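Local coordinates for 'Carboxyl esterase 2 (Tuber melanosporum Mel28, PDB 5MIF), which probably hydrolyses carboxylic esters, as an esterase of the alpha/beta hydrolase fold, at residues Glu194-Val199 against Gln214-Pro219; Gly119-Gly124 against Thr149-Val154; Leu109-Tyr114 against Leu177-Thr182. All coordinates share one frame; numbering follows the deposited sequence.

Contact 1 of 3, residues Glu194-Val199 against Gln214-Pro219; sequences ELSSSV and QVLIYP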
loop_
_atom_site.group_PDB
_atom_site.type_symbol
_atom_site.label_atom_id
_atom_site.label_comp_id
_atom_site.label_asym_id
_atom_site.label_seq_id
_atom_site.Cartn_x
_atom_site.Cartn_y
_atom_site.Cartn_z
ATOM N N GLU A 194 6.647 13.874 -12.161
ATOM C CA GLU A 194 7.080 14.147 -13.530
ATOM C C GLU A 194 8.580 14.399 -13.545
ATOM O O GLU A 194 9.299 13.857 -14.389
ATOM C CB GLU A 194 6.320 15.343 -14.128
ATOM C CG GLU A 194 6.640 15.641 -15.596
ATOM C CD GLU A 194 7.741 16.686 -15.774
ATOM O OE1 GLU A 194 8.135 17.294 -14.768
ATOM O OE2 GLU A 194 8.201 16.915 -16.920
ATOM N N LEU A 195 9.061 15.202 -12.598
ATOM C CA LEU A 195 10.485 15.519 -12.545
ATOM C C LEU A 195 11.353 14.285 -12.235
ATOM O O LEU A 195 12.435 14.100 -12.819
ATOM C CB LEU A 195 10.739 16.618 -11.500
ATOM C CG LEU A 195 10.169 17.996 -11.897
ATOM C CD1 LEU A 195 10.208 18.984 -10.732
ATOM C CD2 LEU A 195 10.908 18.547 -13.103
ATOM N N SER A 196 10.892 13.455 -11.301
ATOM C CA SER A 196 11.652 12.271 -10.905
ATOM C C SER A 196 11.827 11.340 -12.102
ATOM O O SER A 196 12.944 10.940 -12.441
ATOM C CB SER A 196 10.958 11.539 -9.743
ATOM O OG SER A 196 11.773 10.485 -9.234
ATOM N N SER A 197 10.722 11.026 -12.764
ATOM C CA SER A 197 10.774 10.114 -13.899
ATOM C C SER A 197 11.490 10.765 -15.084
ATOM O O SER A 197 12.108 10.066 -15.889
ATOM C CB SER A 197 9.367 9.676 -14.307
ATOM O OG SER A 197 8.578 10.814 -14.578
ATOM N N SER A 198 11.420 12.098 -15.183
ATOM C CA SER A 198 12.161 12.811 -16.224
ATOM C C SER A 198 13.662 12.691 -16.046
ATOM O O SER A 198 14.386 12.425 -17.009
ATOM C CB SER A 198 11.765 14.289 -16.260
ATOM O OG SER A 198 12.448 14.967 -17.303
ATOM N N VAL A 199 14.120 12.876 -14.810
ATOM C CA VAL A 199 15.537 12.770 -14.485
ATOM C C VAL A 199 16.042 11.329 -14.664
ATOM O O VAL A 199 17.182 11.098 -15.113
ATOM C CB VAL A 199 15.801 13.267 -13.045
ATOM C CG1 VAL A 199 17.221 12.943 -12.606
ATOM C CG2 VAL A 199 15.548 14.789 -12.961
ATOM N N GLN A 214 13.097 4.062 -6.908
ATOM C CA GLN A 214 12.377 5.289 -7.229
ATOM C C GLN A 214 10.950 5.193 -6.728
ATOM O O GLN A 214 10.287 4.172 -6.929
ATOM C CB GLN A 214 12.403 5.550 -8.753
ATOM C CG GLN A 214 11.475 6.677 -9.243
ATOM C CD GLN A 214 11.608 6.957 -10.741
ATOM O OE1 GLN A 214 11.963 8.071 -11.151
ATOM N NE2 GLN A 214 11.303 5.948 -11.567
ATOM N N VAL A 215 10.481 6.244 -6.057
ATOM C CA VAL A 215 9.089 6.310 -5.643
ATOM C C VAL A 215 8.369 7.485 -6.341
ATOM O O VAL A 215 8.825 8.628 -6.290
ATOM C CB VAL A 215 8.945 6.456 -4.122
ATOM C CG1 VAL A 215 7.482 6.559 -3.784
ATOM C CG2 VAL A 215 9.549 5.235 -3.378
ATOM N N LEU A 216 7.275 7.183 -7.028
ATOM C CA LEU A 216 6.453 8.198 -7.677
ATOM C C LEU A 216 5.099 8.244 -6.966
ATOM O O LEU A 216 4.393 7.240 -6.880
ATOM C CB LEU A 216 6.279 7.911 -9.184
ATOM C CG LEU A 216 7.564 7.710 -10.016
ATOM C CD1 LEU A 216 7.247 7.315 -11.441
ATOM C CD2 LEU A 216 8.447 8.962 -10.016
ATOM N N ILE A 217 4.762 9.407 -6.416
ATOM C CA ILE A 217 3.521 9.588 -5.673
ATOM C C ILE A 217 2.541 10.400 -6.539
ATOM O O ILE A 217 2.828 11.550 -6.840
ATOM C CB ILE A 217 3.794 10.322 -4.327
ATOM C CG1 ILE A 217 4.977 9.697 -3.594
ATOM C CG2 ILE A 217 2.566 10.343 -3.433
ATOM C CD1 ILE A 217 5.426 10.521 -2.383
ATOM N N TYR A 218 1.403 9.804 -6.916
ATOM C CA TYR A 218 0.429 10.380 -7.868
ATOM C C TYR A 218 1.112 11.246 -8.921
ATOM O O TYR A 218 0.840 12.446 -9.027
ATOM C CB TYR A 218 -0.699 11.177 -7.166
ATOM C CG TYR A 218 -0.327 11.893 -5.883
ATOM C CD1 TYR A 218 0.432 13.067 -5.900
ATOM C CD2 TYR A 218 -0.761 11.408 -4.651
ATOM C CE1 TYR A 218 0.764 13.712 -4.726
ATOM C CE2 TYR A 218 -0.444 12.061 -3.469
ATOM C CZ TYR A 218 0.320 13.201 -3.516
ATOM O OH TYR A 218 0.638 13.822 -2.339
ATOM N N PRO A 219 2.034 10.645 -9.680
ATOM C CA PRO A 219 2.872 11.431 -10.582
ATOM C C PRO A 219 2.105 11.913 -11.792
ATOM O O PRO A 219 1.146 11.256 -12.213
ATOM C CB PRO A 219 3.953 10.440 -11.003
ATOM C CG PRO A 219 3.242 9.134 -11.001
ATOM C CD PRO A 219 2.258 9.198 -9.854
#

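Contact 2 of 3, residues Gly119-Gly124 against Thr149-Val154; sequences GWVFGG and TLTPKV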
loop_
_atom_site.group_PDB
_atom_site.type_symbol
_atom_site.label_atom_id
_atom_site.label_comp_id
_atom_site.label_asym_id
_atom_site.label_seq_id
_atom_site.Cartn_x
_atom_site.Cartn_y
_atom_site.Cartn_z
ATOM N N GLY A 119 2.719 21.646 -8.770
ATOM C CA GLY A 119 2.358 22.076 -10.113
ATOM C C GLY A 119 3.419 22.887 -10.846
ATOM O O GLY A 119 3.080 23.666 -11.737
ATOM N N TRP A 120 4.684 22.721 -10.444
ATOM C CA TRP A 120 5.843 23.460 -10.964
ATOM C C TRP A 120 5.819 24.948 -10.594
ATOM O O TRP A 120 6.797 25.638 -10.852
ATOM C CB TRP A 120 5.970 23.313 -12.496
ATOM C CG TRP A 120 6.080 21.896 -12.958
ATOM C CD1 TRP A 120 7.181 21.076 -12.865
ATOM C CD2 TRP A 120 5.045 21.113 -13.564
ATOM N NE1 TRP A 120 6.885 19.830 -13.384
ATOM C CE2 TRP A 120 5.585 19.829 -13.822
ATOM C CE3 TRP A 120 3.717 21.373 -13.920
ATOM C CZ2 TRP A 120 4.840 18.809 -14.421
ATOM C CZ3 TRP A 120 2.976 20.356 -14.523
ATOM C CH2 TRP A 120 3.541 19.092 -14.768
ATOM N N VAL A 121 4.717 25.417 -9.992
ATOM C CA VAL A 121 4.525 26.818 -9.591
ATOM C C VAL A 121 4.755 27.068 -8.102
ATOM O O VAL A 121 5.233 28.136 -7.717
ATOM C CB VAL A 121 3.087 27.314 -9.896
ATOM C CG1 VAL A 121 3.039 28.841 -9.931
ATOM C CG2 VAL A 121 2.585 26.747 -11.192
ATOM N N PHE A 122 4.383 26.093 -7.269
ATOM C CA PHE A 122 4.481 26.228 -5.811
ATOM C C PHE A 122 5.362 25.160 -5.166
ATOM O O PHE A 122 5.743 24.167 -5.803
ATOM C CB PHE A 122 3.088 26.173 -5.166
ATOM C CG PHE A 122 2.144 27.224 -5.671
ATOM C CD1 PHE A 122 2.383 28.561 -5.418
ATOM C CD2 PHE A 122 1.025 26.874 -6.412
ATOM C CE1 PHE A 122 1.520 29.539 -5.889
ATOM C CE2 PHE A 122 0.154 27.844 -6.886
ATOM C CZ PHE A 122 0.409 29.179 -6.623
ATOM N N GLY A 123 5.655 25.363 -3.885
ATOM C CA GLY A 123 6.351 24.371 -3.095
ATOM C C GLY A 123 7.790 24.759 -2.837
ATOM O O GLY A 123 8.301 25.711 -3.430
ATOM N N GLY A 124 8.435 24.011 -1.948
ATOM C CA GLY A 124 9.804 24.263 -1.543
ATOM C C GLY A 124 9.985 23.579 -0.204
ATOM O O GLY A 124 9.092 22.850 0.231
ATOM N N THR A 149 13.913 26.111 -9.690
ATOM C CA THR A 149 13.219 27.367 -9.968
ATOM C C THR A 149 11.778 27.132 -10.428
ATOM O O THR A 149 11.510 26.261 -11.262
ATOM C CB THR A 149 13.957 28.174 -11.039
ATOM O OG1 THR A 149 15.324 28.331 -10.647
ATOM C CG2 THR A 149 13.312 29.543 -11.217
ATOM N N LEU A 150 10.851 27.909 -9.883
ATOM C CA LEU A 150 9.431 27.735 -10.173
ATOM C C LEU A 150 8.967 28.493 -11.424
ATOM O O LEU A 150 9.557 29.501 -11.806
ATOM C CB LEU A 150 8.617 28.176 -8.957
ATOM C CG LEU A 150 9.012 27.405 -7.688
ATOM C CD1 LEU A 150 8.416 28.004 -6.425
ATOM C CD2 LEU A 150 8.569 25.952 -7.806
ATOM N N THR A 151 7.899 28.016 -12.053
ATOM C CA THR A 151 7.285 28.734 -13.164
ATOM C C THR A 151 6.538 29.972 -12.640
ATOM O O THR A 151 6.108 29.990 -11.490
ATOM C CB THR A 151 6.310 27.839 -13.941
ATOM O OG1 THR A 151 5.219 27.489 -13.085
ATOM C CG2 THR A 151 7.004 26.568 -14.429
ATOM N N PRO A 152 6.394 31.020 -13.478
ATOM C CA PRO A 152 6.901 31.098 -14.853
ATOM C C PRO A 152 8.263 31.779 -14.971
ATOM O O PRO A 152 8.632 32.171 -16.082
ATOM C CB PRO A 152 5.827 31.934 -15.556
ATOM C CG PRO A 152 5.381 32.898 -14.477
ATOM C CD PRO A 152 5.537 32.177 -13.147
ATOM N N LYS A 153 9.004 31.899 -13.872
ATOM C CA LYS A 153 10.355 32.457 -13.930
ATOM C C LYS A 153 11.201 31.658 -14.925
ATOM O O LYS A 153 12.045 32.207 -15.631
ATOM C CB LYS A 153 10.988 32.471 -12.545
ATOM C CG LYS A 153 10.019 33.030 -11.519
ATOM C CD LYS A 153 10.666 33.477 -10.213
ATOM C CE LYS A 153 9.605 34.150 -9.338
ATOM N NZ LYS A 153 8.244 33.583 -9.649
ATOM N N VAL A 154 10.979 30.348 -14.962
ATOM C CA VAL A 154 11.515 29.501 -16.021
ATOM C C VAL A 154 10.399 28.611 -16.549
ATOM O O VAL A 154 9.278 28.643 -16.042
ATOM C CB VAL A 154 12.681 28.629 -15.533
ATOM C CG1 VAL A 154 13.856 29.493 -15.089
ATOM C CG2 VAL A 154 12.208 27.683 -14.413
HETATM O O HOH W 1 3.617 25.475 -13.808
HETATM O O HOH W 2 9.165 24.588 -12.111
#

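Contact 3 of 3, residues Leu109-Tyr114 against Leu177-Thr182; sequences LPVIAY and LGVDPT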
loop_
_atom_site.group_PDB
_atom_site.type_symbol
_atom_site.label_atom_id
_atom_site.label_comp_id
_atom_site.label_asym_id
_atom_site.label_seq_id
_atom_site.Cartn_x
_atom_site.Cartn_y
_atom_site.Cartn_z
ATOM N N LEU A 109 25.616 7.690 4.810
ATOM C CA LEU A 109 24.170 7.568 4.807
ATOM C C LEU A 109 23.656 7.317 3.398
ATOM O O LEU A 109 24.200 7.857 2.438
ATOM C CB LEU A 109 23.531 8.826 5.370
ATOM C CG LEU A 109 23.670 8.941 6.876
ATOM C CD1 LEU A 109 23.241 10.335 7.333
ATOM C CD2 LEU A 109 22.832 7.873 7.515
ATOM N N PRO A 110 22.618 6.475 3.264
ATOM C CA PRO A 110 21.907 6.421 1.985
ATOM C C PRO A 110 21.261 7.783 1.745
ATOM O O PRO A 110 21.002 8.485 2.732
ATOM C CB PRO A 110 20.844 5.340 2.203
ATOM C CG PRO A 110 21.218 4.650 3.479
ATOM C CD PRO A 110 21.972 5.643 4.290
ATOM N N VAL A 111 20.954 8.137 0.501
ATOM C CA VAL A 111 20.400 9.465 0.247
ATOM C C VAL A 111 19.254 9.424 -0.743
ATOM O O VAL A 111 19.322 8.762 -1.777
ATOM C CB VAL A 111 21.484 10.440 -0.265
ATOM C CG1 VAL A 111 22.181 9.882 -1.495
ATOM C CG2 VAL A 111 20.878 11.826 -0.547
ATOM N N ILE A 112 18.178 10.119 -0.402
ATOM C CA ILE A 112 17.045 10.231 -1.304
ATOM C C ILE A 112 17.047 11.610 -1.978
ATOM O O ILE A 112 16.861 12.631 -1.302
ATOM C CB ILE A 112 15.708 10.030 -0.561
ATOM C CG1 ILE A 112 15.694 8.679 0.175
ATOM C CG2 ILE A 112 14.539 10.176 -1.538
ATOM C CD1 ILE A 112 14.593 8.557 1.210
ATOM N N ALA A 113 17.251 11.639 -3.296
ATOM C CA ALA A 113 17.067 12.878 -4.049
ATOM C C ALA A 113 15.568 13.078 -4.189
ATOM O O ALA A 113 14.882 12.241 -4.785
ATOM C CB ALA A 113 17.737 12.807 -5.418
ATOM N N TYR A 114 15.042 14.156 -3.609
ATOM C CA TYR A 114 13.602 14.363 -3.634
ATOM C C TYR A 114 13.192 15.581 -4.491
ATOM O O TYR A 114 13.750 16.664 -4.356
ATOM C CB TYR A 114 13.028 14.501 -2.208
ATOM C CG TYR A 114 11.522 14.319 -2.250
ATOM C CD1 TYR A 114 10.961 13.047 -2.212
ATOM C CD2 TYR A 114 10.670 15.411 -2.441
ATOM C CE1 TYR A 114 9.603 12.860 -2.311
ATOM C CE2 TYR A 114 9.307 15.234 -2.538
ATOM C CZ TYR A 114 8.779 13.950 -2.472
ATOM O OH TYR A 114 7.424 13.765 -2.574
ATOM N N LEU A 177 29.994 14.933 1.771
ATOM C CA LEU A 177 28.935 15.406 2.655
ATOM C C LEU A 177 28.421 14.297 3.561
ATOM O O LEU A 177 27.487 14.501 4.337
ATOM C CB LEU A 177 27.782 15.988 1.841
ATOM C CG LEU A 177 28.120 17.225 1.011
ATOM C CD1 LEU A 177 26.931 17.611 0.154
ATOM C CD2 LEU A 177 28.552 18.373 1.916
ATOM N N GLY A 178 29.016 13.115 3.443
ATOM C CA GLY A 178 28.665 12.020 4.328
ATOM C C GLY A 178 27.515 11.173 3.816
ATOM O O GLY A 178 26.862 10.487 4.595
ATOM N N VAL A 179 27.243 11.235 2.515
ATOM C CA VAL A 179 26.217 10.375 1.939
ATOM C C VAL A 179 26.846 9.493 0.880
ATOM O O VAL A 179 27.916 9.791 0.348
ATOM C CB VAL A 179 25.036 11.165 1.319
ATOM C CG1 VAL A 179 24.392 12.063 2.359
ATOM C CG2 VAL A 179 25.497 11.964 0.108
ATOM N N ASP A 180 26.159 8.402 0.577
ATOM C CA ASP A 180 26.661 7.425 -0.372
ATOM C C ASP A 180 25.911 7.529 -1.692
ATOM O O ASP A 180 24.793 7.036 -1.812
ATOM C CB ASP A 180 26.531 6.018 0.228
ATOM C CG ASP A 180 27.022 4.927 -0.705
ATOM O OD1 ASP A 180 27.612 5.238 -1.764
ATOM O OD2 ASP A 180 26.775 3.748 -0.381
ATOM N N PRO A 181 26.529 8.171 -2.694
ATOM C CA PRO A 181 25.857 8.356 -3.984
ATOM C C PRO A 181 25.550 7.046 -4.703
ATOM O O PRO A 181 24.719 7.040 -5.606
ATOM C CB PRO A 181 26.867 9.188 -4.789
ATOM C CG PRO A 181 27.744 9.840 -3.751
ATOM C CD PRO A 181 27.849 8.822 -2.658
ATOM N N THR A 182 26.186 5.953 -4.295
ATOM C CA THR A 182 25.893 4.651 -4.883
ATOM C C THR A 182 24.703 3.990 -4.202
ATOM O O THR A 182 24.237 2.945 -4.640
ATOM C CB THR A 182 27.102 3.693 -4.796
ATOM O OG1 THR A 182 27.204 3.170 -3.464
ATOM C CG2 THR A 182 28.383 4.412 -5.152
#

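Contact 1 of 3, residues Glu194-Val199 against Gln214-Pro219
The amide end of Gln214 lies against Ser196, whose OG is 3.8 Å from Gln214 CD. With chi1 at -172°, Ser196 carries OG opposite its N, and the hydroxyl reaches Gln214. The other flat group, the Tyr218 ring, sits beyond the touching residues. Ile217 CG2 lies 3.4 Å above one of its faces, offset toward the rim. Phe319 meets this ring edge-to-face, and the His317 ring is turned about 45° to it.

The apolar part of the contact is small. Leu216 points toward the helix and its CD2 branch stops 3.6 Å from Ser196 CB. Its CD1 branch reaches along to Ser197, at 4.3 Å from Ser197 CB. The hydroxyl of Ser197 is turned back to its own helix, where it bonds to Gly193 O.

All four touching residues are buried, and the two on the helix are serines. With such short side chains the helix can lie close, its axis 8.6 Å from that of the strand, and the two run roughly antiparallel at 148°. Ser196 also touches Phe186 of strand 184-189 and Phe115 of strand 109-115.

Helix 191-206 is the connection of a beta-alpha-beta crossover between strands 184-189 and 213-217. In the alpha/beta hydrolase fold this helix follows the nucleophile elbow, and a GxSxG turn consistent with one precedes it here.

Contact 2 of 3, residues Gly119-Gly124 against Thr149-Val154
Trp120 O is the main polar anchor between the two loops. Thr151 N gives it a nearly straight hydrogen bond, 2.9 Å long and 169° at the hydrogen. Leu150 CA makes a CA-H...O contact with the same Trp120 O at 3.4 Å. A water donates to Trp120 O at 2.9 Å and also to Thr149 O.

A second water joins Gly119 to Thr151. It donates to Gly119 O at 2.8 Å and accepts from Thr151 OG1 at 2.7 Å. The Thr151 hydroxyl thus donates to this water. Outside the pair, Arg61 NH1 bonds to both Val121 O and Thr151 O and ties one loop to the other.

The van der Waals contacts flank these bonds. Leu150 points toward loop 119-124 and lays its CD1 methyl 3.4 Å from Val121 O. Val121 and Thr151 cross at about a right angle, with Val121 CG2 at 3.3 Å from Thr151 OG1. Thr151 holds OG1 between its backbone N and carbonyl carbon (chi1 65°), so CG2 is left to pack on Trp120 CB at 3.9 Å. The indole leads away from this loop. It stacks on Phe251, and its NE1 bonds to Glu194 OE1.

Thr151 is followed by a cis peptide to Pro152. Gly119 and Trp120 close an HGGGW sequence. In related esterases of the hormone-sensitive lipase type this glycine-rich loop forms the oxyanion hole, and it probably does so here.

Contact 3 of 3, residues Leu109-Tyr114 against Leu177-Thr182
Leu109 is gripped at both ends of its backbone by residues 178-180. Its N donates to Gly178 O at 3.1 Å, and Leu109 O accepts from Asp180 N at 2.8 Å. Val179 CA adds a CA-H...O contact to Leu109 O at 3.3 Å. Leu109 and Val179 therefore form a parallel bridge, with their side chains on the same face.

Val111, two residues on, packs on Val179 with 4.0 Å between Val111 CB and Val179 CB. Its CG1 is set between the backbone N and the carbonyl carbon (chi1 55°) and comes to 3.9 Å from Asp180 O.

The bridge sits where strand 109-115 enters the central sheet of the alpha/beta hydrolase fold. Just past it the chain turns a corner at Pro181 and Thr182. Val111 then bonds through its backbone to Asn183 and Gly185 as strand 184-189 comes alongside.

Asp180 shapes that corner. Asp180 OD1 accepts from Thr182 OG1 at 2.7 Å and from Thr182 N at 3.0 Å, the second an Asx turn. Both donors come from one face of the carboxylate, the N from well above its plane. OD2 bonds to Asn183 ND2. Replacing Asp180 with an alanine would probably leave Thr182 N, its hydroxyl and Asn183 ND2 without this acceptor and the corner freer to move.

Further out, Leu170 of helix 158-173 touches both Val111 and Val179, and Leu94 of strand 90-97 also touches Val179.

Contact 3 opens first along the chain, with strand 109-115. Both loops of contact 2 follow before contact 3 closes at 177-182, and contact 1 comes after both. The centres of contacts 1 and 2 are about 16 Å apart, those of 1 and 3 about 18 Å, and those of 2 and 3 about 25 Å. Contacts 1 and 3 reach the same sheet and touch through Ile217 CD1 and Tyr114 OH, 3.8 Å apart. The probable Trp120-Glu194 hydrogen bond joins contacts 1 and 2, with packing on Leu195 beside it. The probable oxyanion loop is thus joined directly to the helix behind the probable nucleophile, while Leu109 and Val179 pair at the far end of the strand from Tyr114.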